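Cysteine desulfurase (Stenotrophomonas maltophilia, PDB 6WCI) probably removes sulfur from L-cysteine with the help of pyridoxal 5'-phosphate, leaving L-alanine and passing the sulfur to a carrier as a persulfide. Local coordinates at residues B[94-99]-B[308-313]; B[109-112]-B[116-119]; B[124-129]-B[151-156]; B[170-175]-B[204-209]. All coordinates share one frame; numbering follows the deposited sequence.

All four contacts lack a direct hydrogen bond between their segments and rest mainly on apolar packing. Interactions 2 and 4 are buried, whereas 1 and 3 are partly buried, and interaction 3 is the farthest from the chain's centre, at about 22 Å. Interactions 1 and 2 touch through helix 81-101 and the strand that follows it, 108-111. Interactions 2 and 3 share helix 114-126, with nearest atoms about 5 Å apart, and both reach the second subunit. Interaction 4 stands apart, between helix 203-212 and the start of helix 174-180 with the residues leading into it. Chemistry varies with place: helix packing round a single alanine methyl in 1, sulfur, ring and water in 2, an arginine flank in 3, branched aliphatics in 4.

Interaction 1 of 4, residues B[94-99]-B[308-313]; sequences RNTLAR and VAADYL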
loop_
_atom_site.group_PDB
_atom_site.type_symbol
_atom_site.label_atom_id
_atom_site.label_comp_id
_atom_site.label_asym_id
_atom_site.label_seq_id
_atom_site.Cartn_x
_atom_site.Cartn_y
_atom_site.Cartn_z
ATOM N N ARG B 94 -1.171 3.681 -14.914
ATOM C CA ARG B 94 -2.204 2.668 -15.092
ATOM C C ARG B 94 -2.353 2.290 -16.560
ATOM O O ARG B 94 -2.581 1.119 -16.885
ATOM C CB ARG B 94 -3.542 3.163 -14.519
ATOM C CG ARG B 94 -4.643 2.094 -14.540
ATOM C CD ARG B 94 -6.066 2.677 -14.534
ATOM N NE ARG B 94 -6.263 3.644 -13.464
ATOM C CZ ARG B 94 -6.591 3.327 -12.216
ATOM N NH1 ARG B 94 -6.767 2.059 -11.868
ATOM N NH2 ARG B 94 -6.740 4.289 -11.308
ATOM N N ASN B 95 -2.239 3.263 -17.466
ATOM C CA ASN B 95 -2.388 2.956 -18.889
ATOM C C ASN B 95 -1.195 2.176 -19.415
ATOM O O ASN B 95 -1.345 1.303 -20.277
ATOM C CB ASN B 95 -2.576 4.241 -19.698
ATOM C CG ASN B 95 -3.795 5.037 -19.261
ATOM O OD1 ASN B 95 -4.687 4.509 -18.598
ATOM N ND2 ASN B 95 -3.841 6.316 -19.640
ATOM N N THR B 96 -0.000 2.491 -18.917
ATOM C CA THR B 96 1.195 1.771 -19.338
ATOM C C THR B 96 1.180 0.342 -18.830
ATOM O O THR B 96 1.591 -0.578 -19.542
ATOM C CB THR B 96 2.447 2.481 -18.830
ATOM O OG1 THR B 96 2.484 3.803 -19.363
ATOM C CG2 THR B 96 3.698 1.715 -19.263
ATOM N N LEU B 97 0.747 0.141 -17.586
ATOM C CA LEU B 97 0.630 -1.218 -17.070
ATOM C C LEU B 97 -0.421 -1.996 -17.849
ATOM O O LEU B 97 -0.217 -3.172 -18.181
ATOM C CB LEU B 97 0.298 -1.184 -15.579
ATOM C CG LEU B 97 0.449 -2.483 -14.785
ATOM C CD1 LEU B 97 1.849 -3.109 -14.987
ATOM C CD2 LEU B 97 0.167 -2.233 -13.312
ATOM N N ALA B 98 -1.532 -1.340 -18.189
ATOM C CA ALA B 98 -2.597 -2.009 -18.928
ATOM C C ALA B 98 -2.106 -2.508 -20.284
ATOM O O ALA B 98 -2.450 -3.619 -20.705
ATOM C CB ALA B 98 -3.787 -1.068 -19.095
ATOM N N ARG B 99 -1.306 -1.695 -20.983
ATOM C CA ARG B 99 -0.742 -2.128 -22.258
ATOM C C ARG B 99 0.233 -3.278 -22.055
ATOM O O ARG B 99 0.294 -4.204 -22.868
ATOM C CB ARG B 99 -0.051 -0.955 -22.953
ATOM N N VAL B 308 6.931 3.220 -15.105
ATOM C CA VAL B 308 8.213 3.212 -15.811
ATOM C C VAL B 308 8.757 1.789 -15.935
ATOM O O VAL B 308 9.322 1.419 -16.972
ATOM C CB VAL B 308 9.217 4.151 -15.120
ATOM C CG1 VAL B 308 10.560 4.098 -15.831
ATOM C CG2 VAL B 308 8.683 5.595 -15.118
ATOM N N ALA B 309 8.606 0.976 -14.884
ATOM C CA ALA B 309 9.031 -0.423 -14.956
ATOM C C ALA B 309 8.324 -1.152 -16.089
ATOM O O ALA B 309 8.953 -1.890 -16.859
ATOM C CB ALA B 309 8.759 -1.134 -13.631
ATOM N N ALA B 310 7.006 -0.969 -16.197
ATOM C CA ALA B 310 6.258 -1.609 -17.274
ATOM C C ALA B 310 6.760 -1.155 -18.637
ATOM O O ALA B 310 6.953 -1.975 -19.546
ATOM C CB ALA B 310 4.761 -1.316 -17.116
ATOM N N ASP B 311 7.000 0.149 -18.795
ATOM C CA ASP B 311 7.495 0.651 -20.071
ATOM C C ASP B 311 8.907 0.151 -20.349
ATOM O O ASP B 311 9.255 -0.139 -21.501
ATOM C CB ASP B 311 7.447 2.174 -20.090
ATOM C CG ASP B 311 7.944 2.746 -21.396
ATOM O OD1 ASP B 311 7.273 2.539 -22.428
ATOM O OD2 ASP B 311 9.013 3.393 -21.394
ATOM N N TYR B 312 9.726 0.016 -19.306
ATOM C CA TYR B 312 11.075 -0.508 -19.495
ATOM C C TYR B 312 11.034 -1.937 -20.020
ATOM O O TYR B 312 11.775 -2.286 -20.944
ATOM C CB TYR B 312 11.853 -0.428 -18.181
ATOM C CG TYR B 312 13.322 -0.801 -18.278
ATOM C CD1 TYR B 312 14.296 0.168 -18.514
ATOM C CD2 TYR B 312 13.736 -2.120 -18.108
ATOM C CE1 TYR B 312 15.656 -0.171 -18.598
ATOM C CE2 TYR B 312 15.087 -2.467 -18.198
ATOM C CZ TYR B 312 16.035 -1.494 -18.438
ATOM O OH TYR B 312 17.366 -1.855 -18.515
ATOM N N LEU B 313 10.152 -2.769 -19.462
ATOM C CA LEU B 313 10.061 -4.160 -19.903
ATOM C C LEU B 313 9.428 -4.270 -21.284
ATOM O O LEU B 313 9.833 -5.110 -22.095
ATOM C CB LEU B 313 9.275 -4.980 -18.882
ATOM C CG LEU B 313 9.986 -5.203 -17.544
ATOM C CD1 LEU B 313 9.075 -5.870 -16.535
ATOM C CD2 LEU B 313 11.238 -6.033 -17.769
#
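This is a helix-helix packing contact, in which Thr96 and Leu97 of helix 81-101 meet Ala310 and Asp311 of helix 300-316. The short segments run at 36° to one another, and their axes come within 8.4 Å. Such closeness fits the small residue at the crossing: Ala310 faces the other helix with a lone methyl, and its CA lies 5.6 Å from the CA of Leu97. Two branches close over that methyl. Thr96 CG2 approaches Ala310 CB to 3.9 Å, and Leu97 CD1 reaches the same CB at 4.0 Å from the neighbouring position on its helix. The threonine methyl also lies alongside the backbone, 3.7 Å from Asp311 N, and touches Asp311 CB at the margin of the contact. Its placement follows from chi1 of -60°, which sets CG2 opposite the backbone N and turns OG1 back to its own helix, where OG1 bonds to Gly92 O. The hydroxyl is therefore satisfied locally and the methyl does the touching, so the interface is held by van der Waals packing, 141 Å² in all. Beyond it, Leu97 continues onto Leu108 and Leu110 of strand 108-111, while Val308 and Ala309 pack on helix 58-70, behind helix 300-316.

Interaction 2 of 4, residues B[109-112]-B[116-119]; sequences VLCS and FAIN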
loop_
_atom_site.group_PDB
_atom_site.type_symbol
_atom_site.label_atom_id
_atom_site.label_comp_id
_atom_site.label_asym_id
_atom_site.label_seq_id
_atom_site.Cartn_x
_atom_site.Cartn_y
_atom_site.Cartn_z
ATOM N N VAL B 109 -7.302 -2.717 -11.418
ATOM C CA VAL B 109 -7.325 -2.126 -10.088
ATOM C C VAL B 109 -5.906 -2.115 -9.539
ATOM O O VAL B 109 -5.253 -3.160 -9.476
ATOM C CB VAL B 109 -8.268 -2.912 -9.162
ATOM C CG1 VAL B 109 -8.298 -2.287 -7.773
ATOM C CG2 VAL B 109 -9.678 -2.986 -9.766
ATOM N N LEU B 110 -5.429 -0.934 -9.137
ATOM C CA LEU B 110 -4.088 -0.778 -8.585
ATOM C C LEU B 110 -4.138 -0.960 -7.071
ATOM O O LEU B 110 -5.023 -0.413 -6.409
ATOM C CB LEU B 110 -3.522 0.601 -8.941
ATOM C CG LEU B 110 -3.517 0.972 -10.433
ATOM C CD1 LEU B 110 -3.048 2.391 -10.666
ATOM C CD2 LEU B 110 -2.636 -0.003 -11.223
ATOM N N CYS B 111 -3.199 -1.738 -6.528
ATOM C CA CYS B 111 -3.176 -2.029 -5.097
ATOM C C CYS B 111 -1.728 -2.303 -4.668
ATOM O O CYS B 111 -0.790 -2.130 -5.447
ATOM C CB CYS B 111 -4.124 -3.189 -4.788
ATOM S SG CYS B 111 -3.749 -4.667 -5.763
ATOM N N SER B 112 -1.543 -2.728 -3.419
ATOM C CA SER B 112 -0.224 -2.743 -2.801
ATOM C C SER B 112 0.578 -4.008 -3.092
ATOM O O SER B 112 1.686 -4.140 -2.568
ATOM C CB SER B 112 -0.347 -2.560 -1.285
ATOM O OG SER B 112 -1.106 -3.605 -0.719
ATOM N N PHE B 116 -2.771 -8.221 -1.729
ATOM C CA PHE B 116 -3.993 -7.429 -1.651
ATOM C C PHE B 116 -4.939 -7.762 -2.796
ATOM O O PHE B 116 -6.155 -7.891 -2.591
ATOM C CB PHE B 116 -3.669 -5.932 -1.650
ATOM C CG PHE B 116 -4.867 -5.057 -1.361
ATOM C CD1 PHE B 116 -5.856 -4.868 -2.309
ATOM C CD2 PHE B 116 -5.005 -4.437 -0.132
ATOM C CE1 PHE B 116 -6.967 -4.090 -2.037
ATOM C CE2 PHE B 116 -6.108 -3.644 0.142
ATOM C CZ PHE B 116 -7.091 -3.472 -0.808
ATOM N N ALA B 117 -4.407 -7.862 -4.015
ATOM C CA ALA B 117 -5.227 -8.214 -5.174
ATOM C C ALA B 117 -6.063 -9.471 -4.928
ATOM O O ALA B 117 -7.260 -9.500 -5.231
ATOM C CB ALA B 117 -4.332 -8.408 -6.402
ATOM N N ILE B 118 -5.445 -10.532 -4.397
ATOM C CA ILE B 118 -6.186 -11.777 -4.199
ATOM C C ILE B 118 -7.204 -11.619 -3.072
ATOM O O ILE B 118 -8.339 -12.092 -3.174
ATOM C CB ILE B 118 -5.221 -12.956 -3.951
ATOM C CG1 ILE B 118 -4.403 -13.253 -5.213
ATOM C CG2 ILE B 118 -5.985 -14.216 -3.540
ATOM C CD1 ILE B 118 -3.396 -14.412 -5.053
ATOM N N ASN B 119 -6.830 -10.923 -1.999
ATOM C CA ASN B 119 -7.755 -10.722 -0.883
ATOM C C ASN B 119 -8.987 -9.930 -1.311
ATOM O O ASN B 119 -10.087 -10.141 -0.778
ATOM C CB ASN B 119 -7.032 -10.015 0.267
ATOM C CG ASN B 119 -6.261 -10.971 1.149
ATOM O OD1 ASN B 119 -6.811 -11.539 2.099
ATOM N ND2 ASN B 119 -4.970 -11.138 0.859
HETATM O O HOH W 1 -0.465 -6.455 -0.913
#
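Cys111 and Phe116 are brought together by two different first torsions. At Cys111, chi1 of 56° holds SG between the backbone N and the carbonyl carbon; at Phe116, chi1 of -171° extends CG opposite the backbone N, swinging the ring back from the helix to the strand. The closest touch is Cys111 CB on Phe116 CD1, 3.5 Å, an approach oblique to the ring. Cys111 SG lies 5.2 Å from the Phe116 ring centroid and 63° from the ring normal, an oblique sulfur-aromatic contact. The same SG rests 3.8 Å from Ala117 CB, so the thiol touches two successive residues of the helix. Ser112 extends the contact on the ring's CD2 side, with its OG 3.6 Å from Phe116 CB. A water joins the segments, 2.9 Å from Ser112 OG and accepting from Phe116 N at 3.0 Å, and thus satisfies an N-H near the start of the helix. This strand-turn-helix unit places the first turns of helix 114-126 beside strand 108-111, at one border of the seven-stranded sheet, where Cys111 pairs with Gly254 of the adjacent strand. Ala117 packs on Ala241 of strand 239-243, helix 148-157 covers Ile118, and Leu270 of the second subunit packs on Phe116.

Interaction 3 of 4, residues B[124-129]-B[151-156]; sequences SWALPR and QLVAQR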
loop_
_atom_site.group_PDB
_atom_site.type_symbol
_atom_site.label_atom_id
_atom_site.label_comp_id
_atom_site.label_asym_id
_atom_site.label_seq_id
_atom_site.Cartn_x
_atom_site.Cartn_y
_atom_site.Cartn_z
ATOM N N SER B 124 -14.607 -9.598 -1.750
ATOM C CA SER B 124 -15.707 -8.986 -2.491
ATOM C C SER B 124 -16.339 -9.892 -3.545
ATOM O O SER B 124 -17.477 -9.628 -3.958
ATOM C CB SER B 124 -15.253 -7.675 -3.149
ATOM O OG SER B 124 -15.115 -6.656 -2.172
ATOM N N TRP B 125 -15.657 -10.951 -3.983
ATOM C CA TRP B 125 -16.295 -11.943 -4.842
ATOM C C TRP B 125 -16.784 -13.150 -4.048
ATOM O O TRP B 125 -17.985 -13.447 -4.045
ATOM C CB TRP B 125 -15.356 -12.418 -5.962
ATOM C CG TRP B 125 -16.001 -13.512 -6.755
ATOM C CD1 TRP B 125 -15.903 -14.862 -6.539
ATOM C CD2 TRP B 125 -16.888 -13.349 -7.861
ATOM N NE1 TRP B 125 -16.673 -15.544 -7.448
ATOM C CE2 TRP B 125 -17.281 -14.640 -8.277
ATOM C CE3 TRP B 125 -17.381 -12.236 -8.549
ATOM C CZ2 TRP B 125 -18.141 -14.848 -9.349
ATOM C CZ3 TRP B 125 -18.241 -12.444 -9.613
ATOM C CH2 TRP B 125 -18.612 -13.741 -10.003
ATOM N N ALA B 126 -15.873 -13.846 -3.360
ATOM C CA ALA B 126 -16.197 -15.140 -2.761
ATOM C C ALA B 126 -17.003 -14.983 -1.475
ATOM O O ALA B 126 -18.009 -15.670 -1.284
ATOM C CB ALA B 126 -14.915 -15.938 -2.494
ATOM N N LEU B 127 -16.577 -14.090 -0.579
ATOM C CA LEU B 127 -17.265 -13.957 0.704
ATOM C C LEU B 127 -18.762 -13.713 0.560
ATOM O O LEU B 127 -19.538 -14.410 1.233
ATOM C CB LEU B 127 -16.588 -12.863 1.536
ATOM C CG LEU B 127 -16.427 -13.132 3.030
ATOM C CD1 LEU B 127 -15.961 -14.558 3.267
ATOM C CD2 LEU B 127 -15.425 -12.141 3.619
ATOM N N PRO B 128 -19.244 -12.805 -0.298
ATOM C CA PRO B 128 -20.699 -12.648 -0.434
ATOM C C PRO B 128 -21.383 -13.747 -1.232
ATOM O O PRO B 128 -22.622 -13.776 -1.248
ATOM C CB PRO B 128 -20.844 -11.287 -1.149
ATOM C CG PRO B 128 -19.486 -10.607 -1.006
ATOM C CD PRO B 128 -18.529 -11.752 -1.045
ATOM N N ARG B 129 -20.644 -14.658 -1.872
ATOM C CA ARG B 129 -21.255 -15.629 -2.781
ATOM C C ARG B 129 -21.202 -17.072 -2.302
ATOM O O ARG B 129 -22.168 -17.819 -2.511
ATOM C CB ARG B 129 -20.603 -15.535 -4.167
ATOM C CG ARG B 129 -20.956 -14.248 -4.905
ATOM C CD ARG B 129 -20.104 -14.050 -6.153
ATOM N NE ARG B 129 -20.322 -12.738 -6.762
ATOM C CZ ARG B 129 -21.072 -12.537 -7.840
ATOM N NH1 ARG B 129 -21.667 -13.564 -8.441
ATOM N NH2 ARG B 129 -21.220 -11.313 -8.328
ATOM N N GLN B 151 -8.720 -19.713 2.781
ATOM C CA GLN B 151 -8.955 -20.306 4.092
ATOM C C GLN B 151 -9.766 -19.383 4.991
ATOM O O GLN B 151 -10.560 -19.853 5.815
ATOM C CB GLN B 151 -7.622 -20.655 4.746
ATOM C CG GLN B 151 -6.949 -21.859 4.084
ATOM C CD GLN B 151 -5.614 -22.181 4.695
ATOM O OE1 GLN B 151 -4.818 -21.283 4.975
ATOM N NE2 GLN B 151 -5.351 -23.468 4.904
ATOM N N LEU B 152 -9.578 -18.069 4.861
ATOM C CA LEU B 152 -10.443 -17.149 5.587
ATOM C C LEU B 152 -11.880 -17.225 5.065
ATOM O O LEU B 152 -12.833 -17.139 5.845
ATOM C CB LEU B 152 -9.880 -15.723 5.491
ATOM C CG LEU B 152 -8.491 -15.522 6.110
ATOM C CD1 LEU B 152 -7.951 -14.085 5.873
ATOM C CD2 LEU B 152 -8.505 -15.854 7.595
ATOM N N VAL B 153 -12.054 -17.389 3.751
ATOM C CA VAL B 153 -13.395 -17.483 3.171
ATOM C C VAL B 153 -14.108 -18.744 3.656
ATOM O O VAL B 153 -15.290 -18.710 4.034
ATOM C CB VAL B 153 -13.306 -17.446 1.631
ATOM C CG1 VAL B 153 -14.609 -17.962 0.999
ATOM C CG2 VAL B 153 -12.948 -16.048 1.130
ATOM N N ALA B 154 -13.408 -19.880 3.631
ATOM C CA ALA B 154 -13.979 -21.117 4.147
ATOM C C ALA B 154 -14.340 -20.977 5.622
ATOM O O ALA B 154 -15.375 -21.488 6.071
ATOM C CB ALA B 154 -12.994 -22.263 3.941
ATOM N N GLN B 155 -13.503 -20.267 6.384
ATOM C CA GLN B 155 -13.741 -20.086 7.814
ATOM C C GLN B 155 -15.024 -19.305 8.086
ATOM O O GLN B 155 -15.634 -19.472 9.152
ATOM C CB GLN B 155 -12.554 -19.360 8.452
ATOM C CG GLN B 155 -12.655 -19.176 9.959
ATOM C CD GLN B 155 -12.429 -20.469 10.698
ATOM O OE1 GLN B 155 -11.290 -20.880 10.908
ATOM N NE2 GLN B 155 -13.515 -21.130 11.089
ATOM N N ARG B 156 -15.446 -18.450 7.151
ATOM C CA ARG B 156 -16.603 -17.598 7.376
ATOM C C ARG B 156 -17.811 -17.949 6.523
ATOM O O ARG B 156 -18.884 -17.379 6.752
ATOM C CB ARG B 156 -16.219 -16.134 7.139
ATOM C CG ARG B 156 -15.020 -15.725 7.959
ATOM C CD ARG B 156 -14.507 -14.320 7.625
ATOM N NE ARG B 156 -13.235 -14.123 8.306
ATOM C CZ ARG B 156 -12.356 -13.165 8.034
ATOM N NH1 ARG B 156 -12.592 -12.267 7.086
ATOM N NH2 ARG B 156 -11.227 -13.114 8.723
#
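Leu127, Val153 and Arg156 account for most of the 191 Å² buried here. Leu127 has the largest share: its CD1 lies over the backbone of helix 148-157, 3.9 Å from Val153 CA and 4.0 Å from Val153 CG2. The two side chains lie flank to flank and run opposite ways. Leu127 has a chi1 of -140°, well off a staggered position, consistent with an end that lies nearer the helix than the direction of its CB alone would suggest. Val153 uses both branches, since its CG1 also meets Ala126 CB at 4.0 Å. At the outer margin, Leu127 CD1 touches Arg156 CB at 4.2 Å, and Leu127 CD2 sits at the edge of the guanidinium, near its plane. That group has polar partners elsewhere, NH1 with Tyr123 OH and NH2 with Pro268 O of the second subunit, which would help to hold the arginine beside the leucine. The contact thus joins the last part of helix 114-126, which carries a pi-type turn, and the residues just after it to helix 148-157. The latter links parallel strands 135-139 and 160-164, a beta-alpha-beta crossover of the kind that builds the large domain of fold-type I pyridoxal-phosphate enzymes.

Interaction 4 of 4, residues B[170-175]-B[204-209]; sequences GALDLD and REICRE
The shortest sound polar bonds beside the Leu172-Ile206 contact are helical, Arg208 N to Arg204 O and Glu209 N to Glu205 O, both 3.1 Å; none crosses between the segments. These bonds keep the turn carrying Ile206 regular, and the contact itself is made by branched aliphatic ends. Leu172 CD2 comes to 3.6 Å from Ile206 CD1, a close methyl-to-methyl meeting in which the two side chains lie at a slant to each other. Leu172 reaches it with CG opposite its backbone N, chi1 -169°, stretching from the connection that follows strand 160-164. Ile206 sends CG1 and then CD1 outward from helix 203-212, with CG1 opposite the carbonyl carbon at chi1 -72°. A looser second touch comes from the first turn of the next helix, where Leu174 CD2 stands 4.3 Å from Ile206 CG1. The backbones stay well apart, 8.4 Å between Leu174 CA and Ile206 CA, so the side chains alone bridge the gap. Between the two leucines, Asp173 occupies the N-cap of helix 174-180, its OD1 making a weak bond to Ala176 N. Leu177, one turn into that helix, packs on both Leu172 and Ile206. Glu209 takes no part; its OE2 pairs with Arg213. With only 95 Å² buried and no directional bond across it, the contact depends on shape and on exclusion of water, which is consistent with hydrophobic packing of Leu172, and more loosely Leu174, holding this connection and the helix start against helix 203-212.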
loop_
_atom_site.group_PDB
_atom_site.type_symbol
_atom_site.label_atom_id
_atom_site.label_comp_id
_atom_site.label_asym_id
_atom_site.label_seq_id
_atom_site.Cartn_x
_atom_site.Cartn_y
_atom_site.Cartn_z
ATOM N N GLY B 170 6.927 -31.589 -10.729
ATOM C CA GLY B 170 6.499 -30.230 -10.457
ATOM C C GLY B 170 5.419 -29.699 -11.372
ATOM O O GLY B 170 5.072 -28.518 -11.275
ATOM N N ALA B 171 4.898 -30.522 -12.272
ATOM C CA ALA B 171 3.849 -30.108 -13.184
ATOM C C ALA B 171 2.493 -30.366 -12.552
ATOM O O ALA B 171 2.330 -31.275 -11.732
ATOM C CB ALA B 171 3.955 -30.856 -14.515
ATOM N N LEU B 172 1.516 -29.558 -12.948
ATOM C CA LEU B 172 0.150 -29.711 -12.463
ATOM C C LEU B 172 -0.508 -30.925 -13.125
ATOM O O LEU B 172 -0.585 -31.004 -14.354
ATOM C CB LEU B 172 -0.627 -28.424 -12.753
ATOM C CG LEU B 172 -2.014 -28.164 -12.160
ATOM C CD1 LEU B 172 -1.957 -27.967 -10.650
ATOM C CD2 LEU B 172 -2.614 -26.953 -12.847
ATOM N N ASP B 173 -0.977 -31.875 -12.316
ATOM C CA ASP B 173 -1.599 -33.091 -12.842
ATOM C C ASP B 173 -2.955 -32.771 -13.460
ATOM O O ASP B 173 -3.968 -32.755 -12.756
ATOM C CB ASP B 173 -1.737 -34.137 -11.731
ATOM C CG ASP B 173 -2.237 -35.496 -12.236
ATOM O OD1 ASP B 173 -2.661 -35.611 -13.407
ATOM O OD2 ASP B 173 -2.207 -36.460 -11.444
ATOM N N LEU B 174 -2.988 -32.546 -14.777
ATOM C CA LEU B 174 -4.220 -32.119 -15.436
ATOM C C LEU B 174 -5.299 -33.197 -15.410
ATOM O O LEU B 174 -6.493 -32.869 -15.345
ATOM C CB LEU B 174 -3.935 -31.705 -16.879
ATOM C CG LEU B 174 -2.913 -30.582 -17.037
ATOM C CD1 LEU B 174 -2.769 -30.181 -18.502
ATOM C CD2 LEU B 174 -3.294 -29.391 -16.169
ATOM N N ASP B 175 -4.910 -34.474 -15.480
ATOM C CA ASP B 175 -5.881 -35.549 -15.308
ATOM C C ASP B 175 -6.634 -35.387 -13.998
ATOM O O ASP B 175 -7.869 -35.361 -13.976
ATOM C CB ASP B 175 -5.182 -36.911 -15.349
ATOM C CG ASP B 175 -5.044 -37.454 -16.752
ATOM O OD1 ASP B 175 -5.603 -36.840 -17.684
ATOM O OD2 ASP B 175 -4.378 -38.494 -16.920
ATOM N N ARG B 204 -4.191 -20.899 -19.967
ATOM C CA ARG B 204 -5.200 -20.734 -21.010
ATOM C C ARG B 204 -6.065 -21.983 -21.143
ATOM O O ARG B 204 -7.301 -21.904 -21.112
ATOM C CB ARG B 204 -4.522 -20.393 -22.333
ATOM C CG ARG B 204 -5.456 -19.956 -23.443
ATOM C CD ARG B 204 -4.708 -19.985 -24.772
ATOM N NE ARG B 204 -4.797 -18.713 -25.482
ATOM C CZ ARG B 204 -5.569 -18.500 -26.542
ATOM N NH1 ARG B 204 -6.320 -19.478 -27.030
ATOM N NH2 ARG B 204 -5.585 -17.306 -27.120
ATOM N N GLU B 205 -5.432 -23.153 -21.273
ATOM C CA GLU B 205 -6.184 -24.404 -21.301
ATOM C C GLU B 205 -7.029 -24.571 -20.039
ATOM O O GLU B 205 -8.229 -24.856 -20.113
ATOM C CB GLU B 205 -5.225 -25.589 -21.480
ATOM N N ILE B 206 -6.419 -24.352 -18.871
ATOM C CA ILE B 206 -7.105 -24.549 -17.595
ATOM C C ILE B 206 -8.326 -23.640 -17.486
ATOM O O ILE B 206 -9.417 -24.084 -17.118
ATOM C CB ILE B 206 -6.125 -24.319 -16.433
ATOM C CG1 ILE B 206 -5.136 -25.483 -16.351
ATOM C CG2 ILE B 206 -6.873 -24.129 -15.121
ATOM C CD1 ILE B 206 -3.796 -25.097 -15.758
ATOM N N CYS B 207 -8.160 -22.352 -17.793
ATOM C CA CYS B 207 -9.269 -21.421 -17.645
ATOM C C CYS B 207 -10.388 -21.704 -18.629
ATOM O O CYS B 207 -11.559 -21.487 -18.304
ATOM C CB CYS B 207 -8.776 -19.989 -17.801
ATOM S SG CYS B 207 -7.757 -19.486 -16.431
ATOM N N ARG B 208 -10.059 -22.171 -19.832
ATOM C CA ARG B 208 -11.109 -22.548 -20.768
ATOM C C ARG B 208 -11.923 -23.716 -20.227
ATOM O O ARG B 208 -13.150 -23.743 -20.363
ATOM C CB ARG B 208 -10.511 -22.904 -22.131
ATOM C CG ARG B 208 -11.532 -23.465 -23.110
ATOM C CD ARG B 208 -10.880 -24.164 -24.283
ATOM N NE ARG B 208 -10.040 -25.284 -23.859
ATOM C CZ ARG B 208 -8.722 -25.338 -24.037
ATOM N NH1 ARG B 208 -8.091 -24.339 -24.644
ATOM N NH2 ARG B 208 -8.033 -26.392 -23.620
ATOM N N GLU B 209 -11.252 -24.695 -19.617
ATOM C CA GLU B 209 -11.965 -25.845 -19.073
ATOM C C GLU B 209 -12.713 -25.463 -17.803
ATOM O O GLU B 209 -13.814 -25.962 -17.551
ATOM C CB GLU B 209 -10.987 -26.990 -18.812
ATOM C CG GLU B 209 -11.631 -28.278 -18.361
ATOM C CD GLU B 209 -12.605 -28.849 -19.379
ATOM O OE1 GLU B 209 -12.296 -28.815 -20.591
ATOM O OE2 GLU B 209 -13.685 -29.322 -18.958
#